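Local atomic coordinates of cellulose synthase 1 (Gluconacetobacter xylinus, PDB entry 4I86), a protein that belongs to the PilZ family as the C-terminal regulatory domain of a bacterial synthase, and probably binds cyclic di-GMP. Residues Q92-F95 with S96-L100. Residues are numbered along the deposited sequence; the frame is centred on the assembly and turned at random.
Sequences QQEF and SVIRL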
loop_
_atom_site.group_PDB
_atom_site.type_symbol
_atom_site.label_atom_id
_atom_site.label_comp_id
_atom_site.label_asym_id
_atom_site.label_seq_id
_atom_site.Cartn_x
_atom_site.Cartn_y
_atom_site.Cartn_z
ATOM N N GLN A 92 2.621 2.395 15.779
ATOM C CA GLN A 92 3.173 1.250 15.074
ATOM C C GLN A 92 2.811 1.294 13.594
ATOM O O GLN A 92 3.598 0.848 12.755
ATOM C CB GLN A 92 2.746 -0.091 15.686
ATOM C CG GLN A 92 3.343 -1.280 14.928
ATOM C CD GLN A 92 4.426 -2.039 15.709
ATOM O OE1 GLN A 92 4.128 -2.713 16.704
ATOM N NE2 GLN A 92 5.681 -1.953 15.245
ATOM N N GLN A 93 1.624 1.818 13.281
ATOM C CA GLN A 93 1.185 1.956 11.892
ATOM C C GLN A 93 1.991 3.055 11.202
ATOM O O GLN A 93 2.431 2.898 10.061
ATOM C CB GLN A 93 -0.334 2.192 11.814
ATOM C CG GLN A 93 -1.105 0.918 12.217
ATOM C CD GLN A 93 -2.611 1.046 12.138
ATOM O OE1 GLN A 93 -3.140 2.121 11.844
ATOM N NE2 GLN A 93 -3.317 -0.062 12.400
ATOM N N GLU A 94 2.230 4.141 11.921
ATOM C CA GLU A 94 3.051 5.226 11.397
ATOM C C GLU A 94 4.442 4.698 11.039
ATOM O O GLU A 94 4.968 4.961 9.954
ATOM C CB GLU A 94 3.183 6.342 12.447
ATOM C CG GLU A 94 4.150 7.456 12.051
ATOM C CD GLU A 94 3.605 8.326 10.928
ATOM O OE1 GLU A 94 4.408 8.906 10.158
ATOM O OE2 GLU A 94 2.365 8.460 10.839
ATOM N N PHE A 95 5.031 3.932 11.947
ATOM C CA PHE A 95 6.392 3.453 11.741
ATOM C C PHE A 95 6.535 2.274 10.796
ATOM O O PHE A 95 7.624 2.036 10.277
ATOM C CB PHE A 95 7.104 3.181 13.072
ATOM C CG PHE A 95 7.600 4.429 13.743
ATOM C CD1 PHE A 95 8.709 5.099 13.250
ATOM C CD2 PHE A 95 6.943 4.950 14.844
ATOM C CE1 PHE A 95 9.162 6.272 13.857
ATOM C CE2 PHE A 95 7.397 6.115 15.464
ATOM C CZ PHE A 95 8.507 6.770 14.963
ATOM N N SER A 96 5.454 1.544 10.550
ATOM C CA SER A 96 5.514 0.509 9.525
ATOM C C SER A 96 5.648 1.183 8.177
ATOM O O SER A 96 6.427 0.750 7.332
ATOM C CB SER A 96 4.265 -0.362 9.548
ATOM O OG SER A 96 4.191 -1.044 10.785
ATOM N N VAL A 97 4.901 2.268 7.991
ATOM C CA VAL A 97 4.991 3.055 6.763
ATOM C C VAL A 97 6.395 3.630 6.605
ATOM O O VAL A 97 6.971 3.549 5.534
ATOM C CB VAL A 97 3.957 4.197 6.729
ATOM C CG1 VAL A 97 4.206 5.123 5.511
ATOM C CG2 VAL A 97 2.551 3.622 6.695
ATOM N N ILE A 98 6.936 4.213 7.675
ATOM C CA ILE A 98 8.298 4.745 7.660
ATOM C C ILE A 98 9.310 3.642 7.317
ATOM O O ILE A 98 10.201 3.835 6.479
ATOM C CB ILE A 98 8.659 5.440 9.008
ATOM C CG1 ILE A 98 7.828 6.709 9.206
ATOM C CG2 ILE A 98 10.148 5.727 9.105
ATOM C CD1 ILE A 98 8.010 7.386 10.579
ATOM N N ARG A 99 9.183 2.484 7.960
ATOM C CA ARG A 99 10.136 1.396 7.721
ATOM C C ARG A 99 10.141 0.971 6.255
ATOM O O ARG A 99 11.192 0.702 5.690
ATOM C CB ARG A 99 9.830 0.178 8.607
ATOM C CG ARG A 99 10.285 0.328 10.059
ATOM C CD ARG A 99 10.244 -1.031 10.799
ATOM N NE ARG A 99 8.904 -1.355 11.248
ATOM C CZ ARG A 99 8.319 -2.536 11.097
ATOM N NH1 ARG A 99 8.958 -3.540 10.515
ATOM N NH2 ARG A 99 7.088 -2.708 11.544
ATOM N N LEU A 100 8.953 0.875 5.667
ATOM C CA LEU A 100 8.788 0.548 4.257
ATOM C C LEU A 100 9.418 1.580 3.330
ATOM O O LEU A 100 10.269 1.243 2.503
ATOM C CB LEU A 100 7.301 0.416 3.915
ATOM C CG LEU A 100 6.902 0.117 2.459
ATOM C CD1 LEU A 100 7.568 -1.164 1.943
ATOM C CD2 LEU A 100 5.368 0.024 2.319
HETATM O O HOH W 1 6.357 -0.136 13.057
#
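Ser96 returns to the turn before it twice, through its backbone N and its hydroxyl, both donating to the carbonyl oxygen of Gln92. OG lies 2.8 Å from Gln92 O; with OG folded back beside its own backbone N (chi1 -63°), the hydroxyl meets that oxygen from one face of the carbonyl plane while the amide N approaches from the other. A water adds a third donor to Gln92 O. The same water accepts from Gln92 NE2 at 2.9 Å and, in the guanidinium plane, from Arg99 NH2 at 3.1 Å, joining two side chains whose nitrogens are themselves 4.0 Å apart, NE2 to NH2. The amide and guanidinium planes are steeply inclined, 70° apart. Arg99 N donates to Phe95 O at 2.8 Å, the ordinary backbone bond of the helix, and Arg99 NH1 makes a salt bridge to Glu66. Around the helix, Ile98 runs alongside Phe95, its CD1 3.6 Å from ring atom CD1, while on its other flank Glu94 bends at chi2 to bring OE1 within 3.9 Å of the same Ile98 methyl. Val97 packs on Leu70 and Trp86, seating helix 91-105 against the strands of the PilZ barrel. Gln92 O is thus shared by backbone amide, hydroxyl and water, its acceptor capacity well used on that side, while Phe95 and Ile98 meet through apolar contact.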